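Local coordinates for rhamnosidase B (Bacillus sp., PDB 2OKX), which probably hydrolyses terminal alpha-L-rhamnose residues from rhamnose-containing glycosides, as a glycoside hydrolase of family 78, at residues D155-A160 with R487-E492; Y640-G645 with G882-R887. All coordinates share one frame; numbering follows the deposited sequence.

Contact 1: residues D155-A160 with R487-E492; sequences DARELA and RYICRE
Ile489 packs against the salt bridge of Asp155 and Arg157, its CB and CD1 on the carboxylate, an example of a charged pair covering an apolar side chain. Arg157 grips the carboxylate side-on: NH2 reaches Asp155 OD1 at 2.7 Å, and NE takes the syn lone pair of Asp155 OD2 at 2.9 Å. The same OD2 also accepts a bond from the backbone N-H of Arg157 in an Asx turn, which fixes the carboxylate over the start of the 3-10 segment. With the Arg157 chain bent at chi3 (-60°), its guanidinium doubles back, and Ile489 CG2 sits over one face, 3.7 Å from Arg157 NH2. On the backbone, the N-H of Ala156 donates a hydrogen bond to Ile489 O (2.8 Å), in the carbonyl plane. The methyl CB of Ala156 approaches the phenol end of Tyr488, 3.6 Å from CZ, while the hydroxyl bonds to Gln495. Arg491 wraps the end of the turn: its NH2 donates to Leu159 O at 3.0 Å, from above the carbonyl plane, and Ala156 CB lies over one guanidinium face, offset toward its rim. A water bridges Arg491 NE to Ala156 O. Asp155 and Ile489 pair as a parallel beta bridge where strand 153-155 runs beside strand 485-489, so a strand of the N-terminal region extends a sheet of the concanavalin-like domain and departs through an Asx turn.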
ATOM      1  N   ASP A 155      11.229  23.052   5.958  1.00 26.63           N
ATOM      2  CA  ASP A 155      11.830  24.346   5.661  1.00 26.83           C
ATOM      3  C   ASP A 155      13.284  24.243   6.105  1.00 27.67           C
ATOM      4  O   ASP A 155      13.600  24.371   7.292  1.00 27.43           O
ATOM      5  CB  ASP A 155      11.110  25.462   6.421  1.00 28.13           C
ATOM      6  CG  ASP A 155      11.594  26.839   6.019  1.00 29.92           C
ATOM      7  OD1 ASP A 155      10.822  27.811   6.175  1.00 32.33           O
ATOM      8  OD2 ASP A 155      12.749  26.950   5.554  1.00 29.08           O
ATOM      9  N   ALA A 156      14.161  23.997   5.137  1.00 26.44           N
ATOM     10  CA  ALA A 156      15.585  23.824   5.393  1.00 26.99           C
ATOM     11  C   ALA A 156      16.268  25.030   6.033  1.00 26.62           C
ATOM     12  O   ALA A 156      17.360  24.907   6.583  1.00 27.09           O
ATOM     13  CB  ALA A 156      16.296  23.444   4.095  1.00 26.59           C
ATOM     14  N   ARG A 157      15.636  26.193   5.963  1.00 27.92           N
ATOM     15  CA  ARG A 157      16.218  27.387   6.568  1.00 29.09           C
ATOM     16  C   ARG A 157      16.294  27.259   8.091  1.00 30.43           C
ATOM     17  O   ARG A 157      17.084  27.944   8.741  1.00 30.80           O
ATOM     18  CB  ARG A 157      15.403  28.621   6.183  1.00 28.38           C
ATOM     19  CG  ARG A 157      15.494  28.953   4.709  1.00 27.21           C
ATOM     20  CD  ARG A 157      14.522  30.043   4.325  1.00 27.35           C
ATOM     21  NE  ARG A 157      13.138  29.660   4.589  1.00 26.93           N
ATOM     22  CZ  ARG A 157      12.087  30.383   4.215  1.00 27.86           C
ATOM     23  NH1 ARG A 157      12.265  31.526   3.559  1.00 28.02           N
ATOM     24  NH2 ARG A 157      10.860  29.967   4.497  1.00 27.78           N
ATOM     25  N   GLU A 158      15.485  26.366   8.655  1.00 29.68           N
ATOM     26  CA  GLU A 158      15.464  26.152  10.101  1.00 30.56           C
ATOM     27  C   GLU A 158      16.042  24.794  10.472  1.00 30.76           C
ATOM     28  O   GLU A 158      15.984  24.380  11.631  1.00 31.03           O
ATOM     29  CB  GLU A 158      14.031  26.243  10.627  1.00 31.04           C
ATOM     30  CG  GLU A 158      13.302  27.495  10.197  1.00 29.66           C
ATOM     31  CD  GLU A 158      11.866  27.524  10.670  1.00 30.21           C
ATOM     32  OE1 GLU A 158      11.122  28.420  10.227  1.00 32.01           O
ATOM     33  OE2 GLU A 158      11.480  26.655  11.484  1.00 33.12           O
ATOM     34  N   LEU A 159      16.602  24.103   9.483  1.00 31.07           N
ATOM     35  CA  LEU A 159      17.173  22.779   9.702  1.00 31.08           C
ATOM     36  C   LEU A 159      18.696  22.796   9.805  1.00 30.90           C
ATOM     37  O   LEU A 159      19.379  23.386   8.969  1.00 29.52           O
ATOM     38  CB  LEU A 159      16.736  21.837   8.566  1.00 32.07           C
ATOM     39  CG  LEU A 159      17.229  20.386   8.509  1.00 32.85           C
ATOM     40  CD1 LEU A 159      18.641  20.323   7.986  1.00 35.53           C
ATOM     41  CD2 LEU A 159      17.141  19.762   9.878  1.00 34.95           C
ATOM     42  N   ALA A 160      19.215  22.145  10.843  1.00 30.89           N
ATOM     43  CA  ALA A 160      20.656  22.041  11.050  1.00 32.70           C
ATOM     44  C   ALA A 160      21.117  20.844  10.212  1.00 32.99           C
ATOM     45  O   ALA A 160      21.103  19.705  10.678  1.00 32.46           O
ATOM     46  CB  ALA A 160      20.958  21.809  12.530  1.00 29.55           C
ATOM     47  N   ARG A 487       7.059  18.983   0.367  1.00 22.07           N
ATOM     48  CA  ARG A 487       7.485  20.318  -0.012  1.00 21.82           C
ATOM     49  C   ARG A 487       8.774  20.563   0.742  1.00 22.48           C
ATOM     50  O   ARG A 487       8.867  20.282   1.937  1.00 22.38           O
ATOM     51  CB  ARG A 487       6.461  21.388   0.372  1.00 22.37           C
ATOM     52  CG  ARG A 487       7.052  22.807   0.336  1.00 21.71           C
ATOM     53  CD  ARG A 487       5.978  23.872   0.332  1.00 22.19           C
ATOM     54  NE  ARG A 487       5.234  23.875  -0.921  1.00 21.70           N
ATOM     55  CZ  ARG A 487       4.209  24.678  -1.181  1.00 25.63           C
ATOM     56  NH1 ARG A 487       3.803  25.553  -0.268  1.00 25.41           N
ATOM     57  NH2 ARG A 487       3.593  24.613  -2.354  1.00 23.71           N
ATOM     58  N   TYR A 488       9.764  21.077   0.031  1.00 22.67           N
ATOM     59  CA  TYR A 488      11.063  21.371   0.609  1.00 21.27           C
ATOM     60  C   TYR A 488      11.344  22.836   0.313  1.00 20.66           C
ATOM     61  O   TYR A 488      11.274  23.268  -0.841  1.00 19.68           O
ATOM     62  CB  TYR A 488      12.133  20.496  -0.046  1.00 21.49           C
ATOM     63  CG  TYR A 488      13.541  20.757   0.436  1.00 21.22           C
ATOM     64  CD1 TYR A 488      14.077  20.045   1.509  1.00 20.79           C
ATOM     65  CD2 TYR A 488      14.341  21.717  -0.186  1.00 22.57           C
ATOM     66  CE1 TYR A 488      15.379  20.280   1.947  1.00 21.07           C
ATOM     67  CE2 TYR A 488      15.642  21.964   0.245  1.00 20.00           C
ATOM     68  CZ  TYR A 488      16.153  21.242   1.309  1.00 22.30           C
ATOM     69  OH  TYR A 488      17.440  21.484   1.729  1.00 22.19           O
ATOM     70  N   ILE A 489      11.630  23.603   1.358  1.00 21.75           N
ATOM     71  CA  ILE A 489      11.930  25.021   1.207  1.00 22.48           C
ATOM     72  C   ILE A 489      13.435  25.161   1.399  1.00 22.86           C
ATOM     73  O   ILE A 489      13.981  24.783   2.434  1.00 24.17           O
ATOM     74  CB  ILE A 489      11.172  25.864   2.248  1.00 24.17           C
ATOM     75  CG1 ILE A 489       9.677  25.538   2.176  1.00 25.44           C
ATOM     76  CG2 ILE A 489      11.383  27.346   1.967  1.00 23.91           C
ATOM     77  CD1 ILE A 489       8.862  26.093   3.322  1.00 30.37           C
ATOM     78  N   CYS A 490      14.089  25.709   0.385  1.00 24.69           N
ATOM     79  CA  CYS A 490      15.540  25.857   0.364  1.00 26.54           C
ATOM     80  C   CYS A 490      16.229  26.842   1.290  1.00 28.13           C
ATOM     81  O   CYS A 490      15.715  27.920   1.579  1.00 29.84           O
ATOM     82  CB  CYS A 490      15.988  26.192  -1.054  1.00 25.54           C
ATOM     83  SG  CYS A 490      15.598  24.919  -2.258  1.00 23.92           S
ATOM     84  N   ARG A 491      17.411  26.443   1.743  1.00 29.06           N
ATOM     85  CA  ARG A 491      18.246  27.307   2.556  1.00 29.76           C
ATOM     86  C   ARG A 491      19.109  27.890   1.441  1.00 30.37           C
ATOM     87  O   ARG A 491      18.962  27.493   0.284  1.00 28.48           O
ATOM     88  CB  ARG A 491      19.109  26.505   3.536  1.00 30.04           C
ATOM     89  CG  ARG A 491      20.154  25.604   2.888  1.00 31.72           C
ATOM     90  CD  ARG A 491      21.200  25.185   3.911  1.00 35.02           C
ATOM     91  NE  ARG A 491      20.592  24.462   5.025  1.00 38.38           N
ATOM     92  CZ  ARG A 491      20.330  23.159   5.014  1.00 38.86           C
ATOM     93  NH1 ARG A 491      20.635  22.428   3.947  1.00 36.62           N
ATOM     94  NH2 ARG A 491      19.741  22.592   6.060  1.00 37.12           N
ATOM     95  N   GLU A 492      20.005  28.812   1.765  1.00 29.43           N
ATOM     96  CA  GLU A 492      20.837  29.416   0.734  1.00 29.44           C
ATOM     97  C   GLU A 492      21.957  28.495   0.245  1.00 28.15           C
ATOM     98  O   GLU A 492      22.626  27.846   1.043  1.00 29.44           O
ATOM     99  CB  GLU A 492      21.442  30.719   1.265  1.00 29.94           C
ATOM    100  CG  GLU A 492      22.204  31.528   0.234  1.00 30.94           C
ATOM    101  CD  GLU A 492      21.319  32.030  -0.884  1.00 31.22           C
ATOM    102  OE1 GLU A 492      20.203  32.513  -0.598  1.00 32.93           O
ATOM    103  OE2 GLU A 492      21.743  31.956  -2.054  1.00 34.16           O
TER
HETATM  104  O   HOH W   1      20.064  26.331   7.401  1.00 43.21           O

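Contact 2: residues Y640-G645 with G882-R887; sequences YAAHTG and GADGWR
Ala642 and Gly885 join the end of helix 627-644 to the loop between strands 879-881 and 888-891, illustrating how a turn can dock on carbonyls of a helix's last turn. The N-H of Gly885 donates to Ala642 O at 2.8 Å, nearly straight at 161°. Two CA-H...O contacts run beside it, from Asp884 CA to Ala642 O (3.1 Å) and from Gly885 CA to His643 O (3.2 Å). Gly645, just past the helix, has positive phi, and a side chain there would be crowded by Gly885 N and Arg887 NH2; Gly885 is also at positive phi, and Gly885 N lies 3.8 Å from Gly645 N. Two waters link Gly645 O to Arg887 NH1, one of them weakly. Among the side chains, His643 and Trp886 meet with planes at 84°, and the indole NE1 lies 2.9 Å from His643 ND1. His643 reaches it because CG stands anti to the backbone N (chi1 178°); its ring also stacks with Tyr588. The indole packs on Leu907 and Pro908 as well, while Asp884 OD2 rests 3.6 Å from the methyl CB of Ala642. A leucine in place of Trp886 would probably leave His643 ND1 without its close indole neighbour and open a gap beside Pro908. The C-terminal end of helix 627-644, in the six-hairpin, (alpha/alpha)6-barrel glycosidase domain, is thus received by a turn of the C-terminal domain.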
ATOM      1  N   TYR A 640       2.903 -22.696   1.635  1.00 20.16           N
ATOM      2  CA  TYR A 640       4.234 -22.390   2.140  1.00 20.90           C
ATOM      3  C   TYR A 640       4.851 -23.637   2.766  1.00 21.72           C
ATOM      4  O   TYR A 640       6.027 -23.933   2.561  1.00 20.64           O
ATOM      5  CB  TYR A 640       4.173 -21.281   3.194  1.00 19.48           C
ATOM      6  CG  TYR A 640       5.494 -21.052   3.890  1.00 20.32           C
ATOM      7  CD1 TYR A 640       6.498 -20.283   3.299  1.00 20.26           C
ATOM      8  CD2 TYR A 640       5.756 -21.637   5.130  1.00 23.37           C
ATOM      9  CE1 TYR A 640       7.731 -20.104   3.928  1.00 20.89           C
ATOM     10  CE2 TYR A 640       6.984 -21.466   5.766  1.00 21.64           C
ATOM     11  CZ  TYR A 640       7.964 -20.699   5.163  1.00 23.69           C
ATOM     12  OH  TYR A 640       9.167 -20.522   5.805  1.00 24.62           O
ATOM     13  N   ALA A 641       4.049 -24.355   3.546  1.00 22.18           N
ATOM     14  CA  ALA A 641       4.517 -25.570   4.202  1.00 22.79           C
ATOM     15  C   ALA A 641       4.928 -26.616   3.170  1.00 21.73           C
ATOM     16  O   ALA A 641       5.927 -27.317   3.347  1.00 23.27           O
ATOM     17  CB  ALA A 641       3.419 -26.129   5.108  1.00 22.09           C
ATOM     18  N   ALA A 642       4.159 -26.719   2.089  1.00 20.16           N
ATOM     19  CA  ALA A 642       4.460 -27.686   1.036  1.00 21.54           C
ATOM     20  C   ALA A 642       5.668 -27.257   0.202  1.00 21.09           C
ATOM     21  O   ALA A 642       6.474 -28.090  -0.220  1.00 21.77           O
ATOM     22  CB  ALA A 642       3.243 -27.874   0.135  1.00 20.82           C
ATOM     23  N   HIS A 643       5.791 -25.952  -0.023  1.00 21.07           N
ATOM     24  CA  HIS A 643       6.890 -25.402  -0.808  1.00 20.17           C
ATOM     25  C   HIS A 643       8.231 -25.658  -0.139  1.00 21.05           C
ATOM     26  O   HIS A 643       9.177 -26.142  -0.769  1.00 20.05           O
ATOM     27  CB  HIS A 643       6.701 -23.890  -0.981  1.00 18.65           C
ATOM     28  CG  HIS A 643       7.806 -23.225  -1.740  1.00 19.59           C
ATOM     29  ND1 HIS A 643       7.962 -23.361  -3.103  1.00 17.85           N
ATOM     30  CD2 HIS A 643       8.817 -22.424  -1.325  1.00 17.62           C
ATOM     31  CE1 HIS A 643       9.018 -22.670  -3.494  1.00 17.74           C
ATOM     32  NE2 HIS A 643       9.555 -22.093  -2.435  1.00 17.71           N
ATOM     33  N   THR A 644       8.302 -25.327   1.146  1.00 21.01           N
ATOM     34  CA  THR A 644       9.525 -25.476   1.914  1.00 22.48           C
ATOM     35  C   THR A 644       9.702 -26.842   2.558  1.00 23.96           C
ATOM     36  O   THR A 644      10.826 -27.247   2.849  1.00 24.71           O
ATOM     37  CB  THR A 644       9.586 -24.435   3.046  1.00 23.30           C
ATOM     38  OG1 THR A 644       8.511 -24.674   3.963  1.00 23.87           O
ATOM     39  CG2 THR A 644       9.462 -23.024   2.484  1.00 21.80           C
ATOM     40  N   GLY A 645       8.600 -27.543   2.787  1.00 24.81           N
ATOM     41  CA  GLY A 645       8.672 -28.835   3.440  1.00 26.24           C
ATOM     42  C   GLY A 645       9.007 -28.592   4.901  1.00 27.27           C
ATOM     43  O   GLY A 645       9.540 -29.466   5.582  1.00 25.68           O
ATOM     44  N   GLY A 882       6.798 -31.423  -7.224  1.00 21.50           N
ATOM     45  CA  GLY A 882       6.280 -32.785  -7.210  1.00 24.65           C
ATOM     46  C   GLY A 882       6.117 -33.432  -5.845  1.00 26.66           C
ATOM     47  O   GLY A 882       5.437 -34.450  -5.708  1.00 30.51           O
ATOM     48  N   ALA A 883       6.768 -32.860  -4.838  1.00 25.71           N
ATOM     49  CA  ALA A 883       6.690 -33.351  -3.465  1.00 25.33           C
ATOM     50  C   ALA A 883       7.066 -32.171  -2.596  1.00 24.35           C
ATOM     51  O   ALA A 883       7.672 -31.214  -3.078  1.00 22.77           O
ATOM     52  CB  ALA A 883       7.673 -34.500  -3.233  1.00 24.71           C
ATOM     53  N   ASP A 884       6.715 -32.231  -1.319  1.00 23.92           N
ATOM     54  CA  ASP A 884       7.040 -31.136  -0.422  1.00 24.80           C
ATOM     55  C   ASP A 884       8.532 -30.837  -0.453  1.00 23.23           C
ATOM     56  O   ASP A 884       9.362 -31.746  -0.555  1.00 21.90           O
ATOM     57  CB  ASP A 884       6.591 -31.462   1.005  1.00 26.28           C
ATOM     58  CG  ASP A 884       5.081 -31.504   1.143  1.00 27.63           C
ATOM     59  OD1 ASP A 884       4.594 -31.712   2.273  1.00 30.83           O
ATOM     60  OD2 ASP A 884       4.380 -31.330   0.123  1.00 29.43           O
ATOM     61  N   GLY A 885       8.860 -29.551  -0.379  1.00 20.78           N
ATOM     62  CA  GLY A 885      10.248 -29.132  -0.399  1.00 21.11           C
ATOM     63  C   GLY A 885      10.928 -29.365  -1.738  1.00 20.33           C
ATOM     64  O   GLY A 885      12.149 -29.334  -1.827  1.00 21.06           O
ATOM     65  N   TRP A 886      10.138 -29.593  -2.780  1.00 20.41           N
ATOM     66  CA  TRP A 886      10.671 -29.839  -4.116  1.00 20.72           C
ATOM     67  C   TRP A 886      11.641 -31.019  -4.166  1.00 22.50           C
ATOM     68  O   TRP A 886      12.596 -31.010  -4.943  1.00 22.13           O
ATOM     69  CB  TRP A 886      11.358 -28.581  -4.665  1.00 20.16           C
ATOM     70  CG  TRP A 886      10.414 -27.437  -4.884  1.00 19.20           C
ATOM     71  CD1 TRP A 886       9.818 -26.673  -3.923  1.00 20.92           C
ATOM     72  CD2 TRP A 886       9.916 -26.956  -6.143  1.00 20.47           C
ATOM     73  NE1 TRP A 886       8.977 -25.751  -4.501  1.00 20.51           N
ATOM     74  CE2 TRP A 886       9.019 -25.901  -5.864  1.00 20.61           C
ATOM     75  CE3 TRP A 886      10.140 -27.315  -7.481  1.00 20.59           C
ATOM     76  CZ2 TRP A 886       8.344 -25.196  -6.873  1.00 20.22           C
ATOM     77  CZ3 TRP A 886       9.468 -26.615  -8.487  1.00 20.16           C
ATOM     78  CH2 TRP A 886       8.580 -25.567  -8.172  1.00 21.15           C
ATOM     79  N   ARG A 887      11.396 -32.036  -3.341  1.00 21.60           N
ATOM     80  CA  ARG A 887      12.253 -33.219  -3.331  1.00 24.93           C
ATOM     81  C   ARG A 887      12.126 -33.933  -4.676  1.00 22.93           C
ATOM     82  O   ARG A 887      13.017 -34.671  -5.089  1.00 21.46           O
ATOM     83  CB  ARG A 887      11.880 -34.145  -2.169  1.00 27.08           C
ATOM     84  CG  ARG A 887      12.263 -33.578  -0.797  1.00 34.15           C
ATOM     85  CD  ARG A 887      11.962 -34.572   0.325  1.00 41.54           C
ATOM     86  NE  ARG A 887      12.315 -34.066   1.654  1.00 47.37           N
ATOM     87  CZ  ARG A 887      11.620 -33.153   2.331  1.00 49.84           C
ATOM     88  NH1 ARG A 887      12.034 -32.765   3.530  1.00 51.62           N
ATOM     89  NH2 ARG A 887      10.512 -32.632   1.822  1.00 50.07           N
TER
HETATM   90  O   HOH W   2      11.614 -31.227   5.737  1.00 45.45           O
HETATM   91  O   HOH W   3       9.266 -32.168   4.844  1.00 54.12           O

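In the fold
From the N terminus, the chain leaves strand 153-155, passes through the domain D2 region and returns in the concanavalin-like domain, where contact 1 closes a loop of 326 residues with far more strand than helix. Only later does it enter the helical six-hairpin domain and reach residues 640-645; contact 2 then closes a loop of 236 residues, about half of them helical, at 882-887, early in the C-terminal domain. The two loops follow in series, neither nested nor crossed, and their centres lie about 54 Å apart on opposite sides of the chain's centre. In this enzyme, contacts far apart, one at a strand end and the turn after it and one at a helix end, tie different pairs of domains.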